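Local coordinates for acetyl xylan esterase (Paenibacillus sp. R4, PDB 6AGQ), which probably removes acetyl groups from acetylated xylan, as a cold-active esterase of the alpha/beta-hydrolase fold, at residues S199-L211 with A264-C277. Residues are numbered along the deposited sequence; the frame is centred on the assembly and turned at random.
Sequences SRPKLALPVFPFL and ARTLMAITLQDITC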
loop_
_atom_site.group_PDB
_atom_site.type_symbol
_atom_site.label_atom_id
_atom_site.label_comp_id
_atom_site.label_asym_id
_atom_site.label_seq_id
_atom_site.Cartn_x
_atom_site.Cartn_y
_atom_site.Cartn_z
ATOM N N SER A 199 -15.276 7.607 43.339
ATOM C CA SER A 199 -16.676 7.180 43.581
ATOM C C SER A 199 -17.760 8.070 43.038
ATOM O O SER A 199 -18.925 7.704 43.156
ATOM C CB SER A 199 -16.995 7.105 45.079
ATOM O OG SER A 199 -16.065 6.325 45.743
ATOM N N ARG A 200 -17.422 9.266 42.587
ATOM C CA ARG A 200 -18.456 10.276 42.291
ATOM C C ARG A 200 -19.250 10.033 40.975
ATOM O O ARG A 200 -20.461 10.303 40.946
ATOM C CB ARG A 200 -17.896 11.719 42.339
ATOM C CG ARG A 200 -17.651 12.247 43.773
ATOM C CD ARG A 200 -16.773 13.500 43.799
ATOM N NE ARG A 200 -15.396 13.275 43.267
ATOM C CZ ARG A 200 -14.434 14.199 43.195
ATOM N NH1 ARG A 200 -14.647 15.431 43.620
ATOM N NH2 ARG A 200 -13.232 13.896 42.695
ATOM N N PRO A 201 -18.582 9.597 39.892
ATOM C CA PRO A 201 -19.295 9.448 38.618
ATOM C C PRO A 201 -20.398 8.423 38.710
ATOM O O PRO A 201 -20.206 7.366 39.289
ATOM C CB PRO A 201 -18.204 8.985 37.643
ATOM C CG PRO A 201 -16.929 9.362 38.281
ATOM C CD PRO A 201 -17.147 9.284 39.743
ATOM N N LYS A 202 -21.574 8.785 38.197
ATOM C CA LYS A 202 -22.708 7.929 38.182
ATOM C C LYS A 202 -22.800 7.060 36.899
ATOM O O LYS A 202 -23.283 5.914 36.958
ATOM C CB LYS A 202 -23.905 8.798 38.283
ATOM C CG LYS A 202 -25.153 8.043 38.535
ATOM C CD LYS A 202 -26.297 8.991 38.341
ATOM C CE LYS A 202 -27.586 8.330 38.766
ATOM N NZ LYS A 202 -28.637 9.379 38.722
ATOM N N LEU A 203 -22.351 7.617 35.778
ATOM C CA LEU A 203 -22.301 6.923 34.504
ATOM C C LEU A 203 -20.891 6.941 33.927
ATOM O O LEU A 203 -20.184 7.918 34.099
ATOM C CB LEU A 203 -23.199 7.618 33.492
ATOM C CG LEU A 203 -24.627 7.257 33.304
ATOM C CD1 LEU A 203 -25.324 6.955 34.590
ATOM C CD2 LEU A 203 -25.328 8.341 32.533
ATOM N N ALA A 204 -20.531 5.892 33.173
ATOM C CA ALA A 204 -19.263 5.827 32.420
ATOM C C ALA A 204 -19.587 5.433 30.981
ATOM O O ALA A 204 -20.300 4.454 30.789
ATOM C CB ALA A 204 -18.317 4.830 33.041
ATOM N N LEU A 205 -19.130 6.230 29.988
ATOM C CA LEU A 205 -19.411 5.962 28.609
ATOM C C LEU A 205 -18.122 5.755 27.741
ATOM O O LEU A 205 -17.923 6.491 26.774
ATOM C CB LEU A 205 -20.266 7.078 28.035
ATOM C CG LEU A 205 -21.710 7.182 28.558
ATOM C CD1 LEU A 205 -21.797 8.111 29.744
ATOM C CD2 LEU A 205 -22.617 7.726 27.463
ATOM N N PRO A 206 -17.300 4.735 28.044
ATOM C CA PRO A 206 -16.136 4.401 27.180
ATOM C C PRO A 206 -16.457 3.994 25.713
ATOM O O PRO A 206 -17.223 3.067 25.481
ATOM C CB PRO A 206 -15.480 3.271 27.932
ATOM C CG PRO A 206 -16.590 2.607 28.645
ATOM C CD PRO A 206 -17.538 3.682 29.049
ATOM N N VAL A 207 -15.869 4.669 24.738
ATOM C CA VAL A 207 -15.927 4.199 23.352
ATOM C C VAL A 207 -14.561 3.564 22.987
ATOM O O VAL A 207 -13.503 4.197 23.123
ATOM C CB VAL A 207 -16.324 5.361 22.392
ATOM C CG1 VAL A 207 -16.238 4.959 20.937
ATOM C CG2 VAL A 207 -17.749 5.811 22.676
ATOM N N PHE A 208 -14.592 2.334 22.491
ATOM C CA PHE A 208 -13.362 1.571 22.153
ATOM C C PHE A 208 -12.114 1.895 22.961
ATOM O O PHE A 208 -11.121 2.406 22.414
ATOM C CB PHE A 208 -13.098 1.427 20.635
ATOM C CG PHE A 208 -13.234 2.665 19.809
ATOM C CD1 PHE A 208 -12.356 3.748 19.950
ATOM C CD2 PHE A 208 -14.149 2.693 18.754
ATOM C CE1 PHE A 208 -12.443 4.862 19.110
ATOM C CE2 PHE A 208 -14.235 3.785 17.898
ATOM C CZ PHE A 208 -13.386 4.875 18.075
ATOM N N PRO A 209 -12.146 1.544 24.286
ATOM C CA PRO A 209 -11.166 2.068 25.192
ATOM C C PRO A 209 -9.764 1.474 24.942
ATOM O O PRO A 209 -9.610 0.253 24.779
ATOM C CB PRO A 209 -11.705 1.712 26.564
ATOM C CG PRO A 209 -12.646 0.581 26.344
ATOM C CD PRO A 209 -13.204 0.799 24.987
ATOM N N PHE A 210 -8.803 2.397 24.867
ATOM C CA PHE A 210 -7.362 2.168 24.837
ATOM C C PHE A 210 -6.902 2.009 26.277
ATOM O O PHE A 210 -7.719 2.165 27.223
ATOM C CB PHE A 210 -6.734 3.385 24.127
ATOM C CG PHE A 210 -5.267 3.336 23.975
ATOM C CD1 PHE A 210 -4.663 2.364 23.197
ATOM C CD2 PHE A 210 -4.471 4.317 24.552
ATOM C CE1 PHE A 210 -3.280 2.332 23.035
ATOM C CE2 PHE A 210 -3.100 4.269 24.422
ATOM C CZ PHE A 210 -2.499 3.268 23.673
ATOM N N LEU A 211 -5.638 1.592 26.466
ATOM C CA LEU A 211 -5.091 1.353 27.820
ATOM C C LEU A 211 -5.728 0.167 28.554
ATOM O O LEU A 211 -5.814 0.173 29.792
ATOM C CB LEU A 211 -5.169 2.598 28.737
ATOM C CG LEU A 211 -4.821 3.940 28.056
ATOM C CD1 LEU A 211 -5.290 5.192 28.811
ATOM C CD2 LEU A 211 -3.326 3.981 27.794
ATOM N N ALA A 264 -20.369 2.643 39.000
ATOM C CA ALA A 264 -21.117 3.328 37.979
ATOM C C ALA A 264 -21.721 2.367 36.962
ATOM O O ALA A 264 -21.161 1.336 36.661
ATOM C CB ALA A 264 -20.211 4.401 37.265
ATOM N N ARG A 265 -22.890 2.745 36.460
ATOM C CA ARG A 265 -23.538 2.125 35.315
ATOM C C ARG A 265 -22.771 2.501 34.065
ATOM O O ARG A 265 -22.486 3.668 33.900
ATOM C CB ARG A 265 -25.011 2.606 35.218
ATOM C CG ARG A 265 -25.741 2.090 33.994
ATOM C CD ARG A 265 -27.195 2.580 33.890
ATOM N NE ARG A 265 -27.910 2.366 35.133
ATOM C CZ ARG A 265 -28.600 1.272 35.480
ATOM N NH1 ARG A 265 -28.767 0.221 34.661
ATOM N NH2 ARG A 265 -29.208 1.271 36.675
ATOM N N THR A 266 -22.474 1.540 33.196
ATOM C CA THR A 266 -21.533 1.729 32.071
ATOM C C THR A 266 -22.163 1.336 30.728
ATOM O O THR A 266 -22.858 0.301 30.656
ATOM C CB THR A 266 -20.306 0.851 32.263
ATOM O OG1 THR A 266 -19.724 1.142 33.529
ATOM C CG2 THR A 266 -19.233 1.101 31.196
ATOM N N LEU A 267 -21.951 2.185 29.705
ATOM C CA LEU A 267 -22.341 1.930 28.308
ATOM C C LEU A 267 -21.067 1.964 27.527
ATOM O O LEU A 267 -20.489 3.069 27.296
ATOM C CB LEU A 267 -23.270 3.011 27.738
ATOM C CG LEU A 267 -23.605 2.901 26.219
ATOM C CD1 LEU A 267 -24.461 1.682 25.946
ATOM C CD2 LEU A 267 -24.337 4.095 25.669
ATOM N N MET A 268 -20.642 0.792 27.084
ATOM C CA MET A 268 -19.502 0.635 26.236
ATOM C C MET A 268 -19.783 0.349 24.748
ATOM O O MET A 268 -20.498 -0.571 24.442
ATOM C CB MET A 268 -18.600 -0.458 26.808
ATOM C CG MET A 268 -17.247 -0.446 26.104
ATOM S SD MET A 268 -16.040 -1.638 26.628
ATOM C CE MET A 268 -15.822 -1.267 28.384
ATOM N N ALA A 269 -19.153 1.103 23.849
ATOM C CA ALA A 269 -19.023 0.776 22.429
ATOM C C ALA A 269 -17.786 -0.069 22.100
ATOM O O ALA A 269 -16.649 0.253 22.506
ATOM C CB ALA A 269 -18.922 2.065 21.599
ATOM N N ILE A 270 -17.995 -1.132 21.317
ATOM C CA ILE A 270 -16.873 -1.947 20.829
ATOM C C ILE A 270 -17.057 -2.135 19.338
ATOM O O ILE A 270 -18.171 -2.392 18.862
ATOM C CB ILE A 270 -16.861 -3.298 21.530
ATOM C CG1 ILE A 270 -16.793 -3.086 23.043
ATOM C CG2 ILE A 270 -15.736 -4.195 20.997
ATOM C CD1 ILE A 270 -16.868 -4.358 23.886
ATOM N N THR A 271 -15.980 -2.008 18.611
ATOM C CA THR A 271 -16.010 -2.092 17.175
ATOM C C THR A 271 -15.214 -3.323 16.804
ATOM O O THR A 271 -14.046 -3.452 17.188
ATOM C CB THR A 271 -15.402 -0.800 16.548
ATOM O OG1 THR A 271 -14.236 -0.426 17.265
ATOM C CG2 THR A 271 -16.428 0.383 16.668
ATOM N N LEU A 272 -15.847 -4.247 16.094
ATOM C CA LEU A 272 -15.280 -5.592 15.940
ATOM C C LEU A 272 -14.139 -5.711 14.956
ATOM O O LEU A 272 -13.446 -6.691 14.989
ATOM C CB LEU A 272 -16.349 -6.607 15.553
ATOM C CG LEU A 272 -17.361 -7.014 16.633
ATOM C CD1 LEU A 272 -18.189 -8.196 16.142
ATOM C CD2 LEU A 272 -16.707 -7.365 17.966
ATOM N N GLN A 273 -13.982 -4.750 14.058
ATOM C CA GLN A 273 -12.905 -4.750 13.081
ATOM C C GLN A 273 -11.718 -3.873 13.545
ATOM O O GLN A 273 -10.786 -3.651 12.785
ATOM C CB GLN A 273 -13.403 -4.208 11.709
ATOM C CG GLN A 273 -14.544 -4.982 11.042
ATOM C CD GLN A 273 -14.372 -6.491 11.082
ATOM O OE1 GLN A 273 -13.322 -7.030 10.705
ATOM N NE2 GLN A 273 -15.378 -7.174 11.599
ATOM N N ASP A 274 -11.768 -3.390 14.785
ATOM C CA ASP A 274 -10.780 -2.449 15.323
ATOM C C ASP A 274 -9.425 -3.180 15.493
ATOM O O ASP A 274 -9.334 -4.174 16.230
ATOM C CB ASP A 274 -11.284 -1.931 16.676
ATOM C CG ASP A 274 -10.638 -0.604 17.104
ATOM O OD1 ASP A 274 -9.398 -0.435 16.866
ATOM O OD2 ASP A 274 -11.392 0.233 17.733
ATOM N N ILE A 275 -8.427 -2.704 14.777
ATOM C CA ILE A 275 -7.028 -3.162 14.949
ATOM C C ILE A 275 -6.162 -2.295 15.875
ATOM O O ILE A 275 -5.023 -2.695 16.194
ATOM C CB ILE A 275 -6.301 -3.379 13.588
ATOM C CG1 ILE A 275 -6.154 -2.070 12.802
ATOM C CG2 ILE A 275 -7.058 -4.404 12.762
ATOM C CD1 ILE A 275 -5.113 -2.151 11.700
ATOM N N THR A 276 -6.703 -1.152 16.320
ATOM C CA THR A 276 -6.023 -0.272 17.264
ATOM C C THR A 276 -6.330 -0.542 18.729
ATOM O O THR A 276 -5.425 -0.573 19.536
ATOM C CB THR A 276 -6.297 1.175 16.880
ATOM O OG1 THR A 276 -5.647 1.387 15.625
ATOM C CG2 THR A 276 -5.738 2.155 17.905
ATOM N N CYS A 277 -7.615 -0.634 19.076
ATOM C CA CYS A 277 -8.077 -1.181 20.366
ATOM C C CYS A 277 -8.866 -2.482 20.051
ATOM O O CYS A 277 -10.094 -2.477 19.866
ATOM C CB CYS A 277 -8.912 -0.167 21.150
ATOM S SG CYS A 277 -8.123 1.477 21.226
HETATM O O HOH W 1 -20.161 4.653 25.145
#
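Met268 sets CG anti to its backbone N (chi1 -168°), stays extended through chi2 and bends only at chi3, which carries its methyl CE to 4.0 Å from Pro206 CG while SD rests 4.1 Å from Pro209 CG; it crosses both proline rings at about a right angle. A similar first torsion in Asp274 (-159°) puts OD2 3.6 Å from Phe208 CB, the carboxylate standing 79° to the ring, whose one face is covered by Val207 CG1. The other oxygen, Asp274 OD1, accepts from Thr276 N nearly along its C-O axis, an Asx turn, and from Cys277 N above the carboxylate plane, which extends it to an Asx motif. Cys277 SG lies at the edge of the Phe210 ring, 4.1 Å from Phe210 CD1, and also touches its CB.

Between the backbones, strands 203-207 and 265-271 illustrate how parallel pairing accommodates a proline. Pro206 has no N-H to offer, and its CD sits 3.5 Å from Leu267 O; a water donates to Leu267 O at 2.7 Å and, weakly, to Pro206 O. Leu267 N to Ala204 O (3.0 Å) and Ala269 N to Pro206 O lie on either side of the gap, within a run of five backbone bonds.

Asp274 also touches His303, consistent with the acid of an alpha/beta-hydrolase triad, and Phe210 touches Ser185 of the probable nucleophile elbow. The strand pair lies between strands 179-184 and 293-298, with helix 309-320 against Leu205 and Leu267 and helix 279-286 against Met268 and Pro209.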